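Local atomic coordinates of N-glycosylase/DNA lyase (Methanocaldococcus jannaschii, PDB entry 3FHF), a protein that belongs to the helix-hairpin-helix superfamily of DNA glycosylases, as an all-helical archaeal member of the 8-oxoguanine DNA glycosylase family. Residues A[143-157]-A[196-208]. Sequence-based numbering, arbitrary orientation.
Sequences RNVGYDDVAIIDRHI and KLSELDLYIWYLR
R143 reaches D201 at about a right angle, its NH1 2.8 Å from OD1 in a salt bridge. The hydrogen bond is fairly straight (N-H...O 158°), and OD1 lies near the guanidinium plane, yet NH1 approaches OD1 from above the carboxylate plane of D201. With chi1 at -165°, R143 CG is set against S198 CB (3.7 Å), and bends at chi2 and chi3 then turn the guanidinium toward D201. N144 OD1 takes NE and NH2 side-on, water 1 joins NH2 to D201 OD1, and I152 CD1 lies above one guanidinium face, toward the rim, so the group's rotation is well defined.

At the first turn of helix 197-209, S198 is held twice by D148: its N donates to the carbonyl O (3.1 Å), and its OG to OD1 (2.6 Å) on the anti side, somewhat out of the carboxylate plane. K196 lays its CD against D148 CB, while D148 OD2 forms a salt bridge with K34. L197 CD1 packs on A151 CB, 4.1 Å away.

Farther along, water 5 accepts from W205 NE1 and donates to D154 OD1 and D201 OD2, linking two carboxylates. D154 also caps helix 155-163, OD2 accepting from I157 N (2.9 Å). The R208 guanidinium carries H156 CB over one face, 3.6 Å above its plane, and places NH1 over the W205 ring; NH2 pairs with E160.

The connection 145-154, leaving helix 135-144 through a Schellman motif at G146, links it to helix 155-163 and runs along helix 197-209, with helix 176-192 touching A151 and L197, helix 119-129 touching V150, and helix 22-34 meeting R143 through F33.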
loop_
_atom_site.group_PDB
_atom_site.type_symbol
_atom_site.label_atom_id
_atom_site.label_comp_id
_atom_site.label_asym_id
_atom_site.label_seq_id
_atom_site.Cartn_x
_atom_site.Cartn_y
_atom_site.Cartn_z
ATOM N N ARG A 143 -1.077 -0.620 5.732
ATOM C CA ARG A 143 -0.190 0.524 5.958
ATOM C C ARG A 143 -1.055 1.796 6.023
ATOM O O ARG A 143 -0.916 2.625 6.935
ATOM C CB ARG A 143 0.820 0.650 4.803
ATOM C CG ARG A 143 2.047 1.568 5.067
ATOM C CD ARG A 143 1.681 3.056 5.052
ATOM N NE ARG A 143 1.176 3.478 3.746
ATOM C CZ ARG A 143 1.946 3.740 2.694
ATOM N NH1 ARG A 143 3.263 3.633 2.793
ATOM N NH2 ARG A 143 1.401 4.096 1.539
ATOM N N ASN A 144 -1.962 1.935 5.060
ATOM C CA ASN A 144 -2.808 3.116 4.993
ATOM C C ASN A 144 -3.794 3.306 6.152
ATOM O O ASN A 144 -4.318 4.406 6.345
ATOM C CB ASN A 144 -3.514 3.163 3.629
ATOM C CG ASN A 144 -2.573 3.617 2.516
ATOM O OD1 ASN A 144 -1.361 3.627 2.693
ATOM N ND2 ASN A 144 -3.129 3.996 1.376
ATOM N N VAL A 145 -4.031 2.256 6.934
ATOM C CA VAL A 145 -4.917 2.388 8.078
ATOM C C VAL A 145 -4.146 2.323 9.387
ATOM O O VAL A 145 -4.724 2.090 10.443
ATOM C CB VAL A 145 -6.067 1.335 8.070
ATOM C CG1 VAL A 145 -6.921 1.531 6.817
ATOM C CG2 VAL A 145 -5.513 -0.079 8.155
ATOM N N GLY A 146 -2.827 2.503 9.312
ATOM C CA GLY A 146 -2.036 2.538 10.529
ATOM C C GLY A 146 -1.044 1.472 10.947
ATOM O O GLY A 146 -0.447 1.610 12.016
ATOM N N TYR A 147 -0.846 0.419 10.161
ATOM C CA TYR A 147 0.104 -0.604 10.578
ATOM C C TYR A 147 1.490 -0.293 10.022
ATOM O O TYR A 147 1.627 0.174 8.897
ATOM C CB TYR A 147 -0.415 -1.986 10.172
ATOM C CG TYR A 147 -1.683 -2.338 10.927
ATOM C CD1 TYR A 147 -1.631 -2.813 12.245
ATOM C CD2 TYR A 147 -2.937 -2.119 10.359
ATOM C CE1 TYR A 147 -2.805 -3.056 12.980
ATOM C CE2 TYR A 147 -4.113 -2.358 11.078
ATOM C CZ TYR A 147 -4.038 -2.824 12.385
ATOM O OH TYR A 147 -5.201 -3.038 13.087
ATOM N N ASP A 148 2.518 -0.545 10.821
ATOM C CA ASP A 148 3.874 -0.186 10.420
ATOM C C ASP A 148 4.857 -1.243 9.970
ATOM O O ASP A 148 5.932 -0.889 9.495
ATOM C CB ASP A 148 4.548 0.587 11.551
ATOM C CG ASP A 148 3.796 1.842 11.933
ATOM O OD1 ASP A 148 3.516 2.679 11.041
ATOM O OD2 ASP A 148 3.498 1.992 13.136
ATOM N N ASP A 149 4.514 -2.518 10.097
ATOM C CA ASP A 149 5.470 -3.558 9.747
ATOM C C ASP A 149 5.174 -4.426 8.524
ATOM O O ASP A 149 5.519 -5.609 8.508
ATOM C CB ASP A 149 5.716 -4.436 10.987
ATOM C CG ASP A 149 6.991 -5.273 10.881
ATOM O OD1 ASP A 149 7.986 -4.787 10.304
ATOM O OD2 ASP A 149 7.004 -6.414 11.397
ATOM N N VAL A 150 4.540 -3.848 7.505
ATOM C CA VAL A 150 4.270 -4.576 6.268
ATOM C C VAL A 150 4.773 -3.756 5.083
ATOM O O VAL A 150 4.515 -2.547 4.971
ATOM C CB VAL A 150 2.768 -4.882 6.059
ATOM C CG1 VAL A 150 2.302 -5.891 7.089
ATOM C CG2 VAL A 150 1.951 -3.606 6.142
ATOM N N ALA A 151 5.503 -4.422 4.200
ATOM C CA ALA A 151 6.052 -3.771 3.020
ATOM C C ALA A 151 5.051 -3.841 1.882
ATOM O O ALA A 151 4.288 -4.804 1.773
ATOM C CB ALA A 151 7.361 -4.453 2.605
ATOM N N ILE A 152 5.059 -2.806 1.046
ATOM C CA ILE A 152 4.197 -2.725 -0.124
ATOM C C ILE A 152 5.168 -2.962 -1.267
ATOM O O ILE A 152 5.862 -2.047 -1.704
ATOM C CB ILE A 152 3.577 -1.322 -0.271
ATOM C CG1 ILE A 152 2.802 -0.964 1.002
ATOM C CG2 ILE A 152 2.659 -1.285 -1.478
ATOM C CD1 ILE A 152 2.406 0.507 1.090
ATOM N N ILE A 153 5.212 -4.194 -1.748
ATOM C CA ILE A 153 6.146 -4.563 -2.795
ATOM C C ILE A 153 5.550 -4.423 -4.188
ATOM O O ILE A 153 4.905 -5.331 -4.698
ATOM C CB ILE A 153 6.654 -6.004 -2.545
ATOM C CG1 ILE A 153 7.186 -6.102 -1.108
ATOM C CG2 ILE A 153 7.756 -6.367 -3.529
ATOM C CD1 ILE A 153 7.711 -7.492 -0.723
ATOM N N ASP A 154 5.774 -3.254 -4.782
ATOM C CA ASP A 154 5.283 -2.921 -6.116
ATOM C C ASP A 154 6.327 -3.250 -7.181
ATOM O O ASP A 154 7.459 -3.601 -6.863
ATOM C CB ASP A 154 4.975 -1.425 -6.194
ATOM C CG ASP A 154 6.159 -0.573 -5.782
ATOM O OD1 ASP A 154 6.255 -0.231 -4.588
ATOM O OD2 ASP A 154 7.008 -0.265 -6.645
ATOM N N ARG A 155 5.943 -3.091 -8.445
ATOM C CA ARG A 155 6.833 -3.377 -9.563
ATOM C C ARG A 155 8.038 -2.441 -9.653
ATOM O O ARG A 155 9.043 -2.783 -10.274
ATOM C CB ARG A 155 6.046 -3.331 -10.883
ATOM C CG ARG A 155 5.506 -1.956 -11.277
ATOM C CD ARG A 155 4.709 -2.046 -12.587
ATOM N NE ARG A 155 4.303 -0.739 -13.107
ATOM C CZ ARG A 155 3.461 0.092 -12.497
ATOM N NH1 ARG A 155 2.921 -0.236 -11.331
ATOM N NH2 ARG A 155 3.156 1.256 -13.057
ATOM N N HIS A 156 7.951 -1.264 -9.043
ATOM C CA HIS A 156 9.067 -0.330 -9.107
ATOM C C HIS A 156 10.157 -0.699 -8.109
ATOM O O HIS A 156 11.346 -0.672 -8.440
ATOM C CB HIS A 156 8.574 1.102 -8.878
ATOM C CG HIS A 156 7.492 1.509 -9.829
ATOM N ND1 HIS A 156 7.696 1.597 -11.189
ATOM C CD2 HIS A 156 6.173 1.745 -9.630
ATOM C CE1 HIS A 156 6.549 1.864 -11.788
ATOM N NE2 HIS A 156 5.609 1.958 -10.865
ATOM N N ILE A 157 9.768 -1.057 -6.889
ATOM C CA ILE A 157 10.774 -1.437 -5.912
ATOM C C ILE A 157 11.412 -2.753 -6.358
ATOM O O ILE A 157 12.598 -2.965 -6.144
ATOM C CB ILE A 157 10.176 -1.595 -4.489
ATOM C CG1 ILE A 157 11.297 -1.865 -3.483
ATOM C CG2 ILE A 157 9.189 -2.738 -4.456
ATOM C CD1 ILE A 157 12.350 -0.779 -3.426
ATOM N N LYS A 196 10.396 2.351 10.145
ATOM C CA LYS A 196 9.468 1.227 10.085
ATOM C C LYS A 196 9.184 1.035 8.597
ATOM O O LYS A 196 9.452 1.934 7.804
ATOM C CB LYS A 196 8.164 1.574 10.799
ATOM C CG LYS A 196 8.331 2.000 12.243
ATOM C CD LYS A 196 7.001 2.460 12.824
ATOM C CE LYS A 196 7.186 3.081 14.204
ATOM N NZ LYS A 196 7.879 2.142 15.133
ATOM N N LEU A 197 8.642 -0.115 8.214
ATOM C CA LEU A 197 8.341 -0.349 6.801
ATOM C C LEU A 197 7.328 0.653 6.255
ATOM O O LEU A 197 7.418 1.053 5.101
ATOM C CB LEU A 197 7.832 -1.778 6.589
ATOM C CG LEU A 197 8.941 -2.835 6.625
ATOM C CD1 LEU A 197 8.331 -4.227 6.584
ATOM C CD2 LEU A 197 9.884 -2.618 5.434
ATOM N N SER A 198 6.373 1.071 7.081
ATOM C CA SER A 198 5.369 2.043 6.639
ATOM C C SER A 198 6.066 3.336 6.198
ATOM O O SER A 198 5.740 3.911 5.155
ATOM C CB SER A 198 4.398 2.352 7.783
ATOM O OG SER A 198 5.107 2.788 8.929
ATOM N N GLU A 199 7.034 3.774 7.001
ATOM C CA GLU A 199 7.792 4.998 6.748
ATOM C C GLU A 199 8.783 4.859 5.595
ATOM O O GLU A 199 8.890 5.750 4.741
ATOM C CB GLU A 199 8.551 5.407 8.015
ATOM C CG GLU A 199 7.661 5.733 9.205
ATOM C CD GLU A 199 8.425 5.802 10.523
ATOM O OE1 GLU A 199 7.941 6.492 11.440
ATOM O OE2 GLU A 199 9.491 5.162 10.659
ATOM N N LEU A 200 9.509 3.747 5.579
ATOM C CA LEU A 200 10.502 3.501 4.535
ATOM C C LEU A 200 9.869 3.605 3.159
ATOM O O LEU A 200 10.466 4.159 2.236
ATOM C CB LEU A 200 11.123 2.108 4.695
ATOM C CG LEU A 200 12.244 1.756 3.710
ATOM C CD1 LEU A 200 13.446 2.631 4.005
ATOM C CD2 LEU A 200 12.621 0.280 3.819
ATOM N N ASP A 201 8.662 3.067 3.030
ATOM C CA ASP A 201 7.948 3.086 1.765
ATOM C C ASP A 201 7.801 4.496 1.211
ATOM O O ASP A 201 7.987 4.718 0.010
ATOM C CB ASP A 201 6.563 2.450 1.929
ATOM C CG ASP A 201 5.736 2.531 0.659
ATOM O OD1 ASP A 201 4.923 3.480 0.532
ATOM O OD2 ASP A 201 5.916 1.654 -0.218
ATOM N N LEU A 202 7.458 5.445 2.081
ATOM C CA LEU A 202 7.296 6.832 1.657
ATOM C C LEU A 202 8.642 7.499 1.341
ATOM O O LEU A 202 8.724 8.315 0.422
ATOM C CB LEU A 202 6.521 7.631 2.718
ATOM C CG LEU A 202 5.080 7.130 2.948
ATOM C CD1 LEU A 202 4.367 7.991 3.998
ATOM C CD2 LEU A 202 4.314 7.179 1.624
ATOM N N TYR A 203 9.698 7.157 2.082
ATOM C CA TYR A 203 11.013 7.732 1.792
ATOM C C TYR A 203 11.469 7.249 0.424
ATOM O O TYR A 203 12.025 8.015 -0.363
ATOM C CB TYR A 203 12.059 7.336 2.844
ATOM C CG TYR A 203 12.038 8.214 4.076
ATOM C CD1 TYR A 203 11.115 7.995 5.100
ATOM C CD2 TYR A 203 12.933 9.273 4.209
ATOM C CE1 TYR A 203 11.086 8.807 6.228
ATOM C CE2 TYR A 203 12.910 10.100 5.334
ATOM C CZ TYR A 203 11.984 9.857 6.337
ATOM O OH TYR A 203 11.960 10.669 7.444
ATOM N N ILE A 204 11.231 5.975 0.138
ATOM C CA ILE A 204 11.614 5.414 -1.149
ATOM C C ILE A 204 10.839 6.076 -2.290
ATOM O O ILE A 204 11.422 6.429 -3.319
ATOM C CB ILE A 204 11.398 3.886 -1.173
ATOM C CG1 ILE A 204 12.404 3.224 -0.224
ATOM C CG2 ILE A 204 11.534 3.354 -2.597
ATOM C CD1 ILE A 204 12.329 1.712 -0.169
ATOM N N TRP A 205 9.532 6.254 -2.117
ATOM C CA TRP A 205 8.739 6.901 -3.154
ATOM C C TRP A 205 9.194 8.346 -3.327
ATOM O O TRP A 205 9.265 8.851 -4.449
ATOM C CB TRP A 205 7.238 6.866 -2.838
ATOM C CG TRP A 205 6.539 5.679 -3.434
ATOM C CD1 TRP A 205 6.064 4.582 -2.772
ATOM C CD2 TRP A 205 6.264 5.457 -4.823
ATOM N NE1 TRP A 205 5.514 3.691 -3.665
ATOM C CE2 TRP A 205 5.623 4.205 -4.929
ATOM C CE3 TRP A 205 6.499 6.198 -5.988
ATOM C CZ2 TRP A 205 5.211 3.672 -6.159
ATOM C CZ3 TRP A 205 6.092 5.669 -7.211
ATOM C CH2 TRP A 205 5.455 4.418 -7.285
ATOM N N TYR A 206 9.520 9.014 -2.225
ATOM C CA TYR A 206 9.952 10.397 -2.332
ATOM C C TYR A 206 11.240 10.506 -3.134
ATOM O O TYR A 206 11.405 11.437 -3.922
ATOM C CB TYR A 206 10.151 11.027 -0.958
ATOM C CG TYR A 206 10.723 12.416 -1.057
ATOM C CD1 TYR A 206 12.096 12.634 -0.972
ATOM C CD2 TYR A 206 9.895 13.511 -1.291
ATOM C CE1 TYR A 206 12.631 13.912 -1.120
ATOM C CE2 TYR A 206 10.417 14.785 -1.442
ATOM C CZ TYR A 206 11.784 14.978 -1.356
ATOM O OH TYR A 206 12.301 16.239 -1.520
ATOM N N LEU A 207 12.146 9.554 -2.935
ATOM C CA LEU A 207 13.410 9.541 -3.670
ATOM C C LEU A 207 13.166 9.319 -5.157
ATOM O O LEU A 207 13.916 9.803 -5.997
ATOM C CB LEU A 207 14.320 8.429 -3.151
ATOM C CG LEU A 207 15.053 8.704 -1.839
ATOM C CD1 LEU A 207 15.706 7.422 -1.328
ATOM C CD2 LEU A 207 16.091 9.787 -2.069
ATOM N N ARG A 208 12.102 8.593 -5.473
ATOM C CA ARG A 208 11.764 8.281 -6.853
ATOM C C ARG A 208 10.946 9.365 -7.563
ATOM O O ARG A 208 11.091 9.572 -8.767
ATOM C CB ARG A 208 10.987 6.957 -6.881
ATOM C CG ARG A 208 10.872 6.293 -8.242
ATOM C CD ARG A 208 10.001 5.032 -8.141
ATOM N NE ARG A 208 10.612 3.990 -7.311
ATOM C CZ ARG A 208 9.969 3.299 -6.376
ATOM N NH1 ARG A 208 8.684 3.532 -6.131
ATOM N NH2 ARG A 208 10.605 2.361 -5.690
HETATM O O HOH W 1 2.871 4.171 -1.192
HETATM O O HOH W 2 8.959 -2.256 10.262
HETATM O O HOH W 3 5.346 -0.259 3.527
HETATM O O HOH W 4 6.946 -0.721 0.863
HETATM O O HOH W 5 4.783 1.182 -2.792
HETATM O O HOH W 6 8.169 1.397 -4.204
#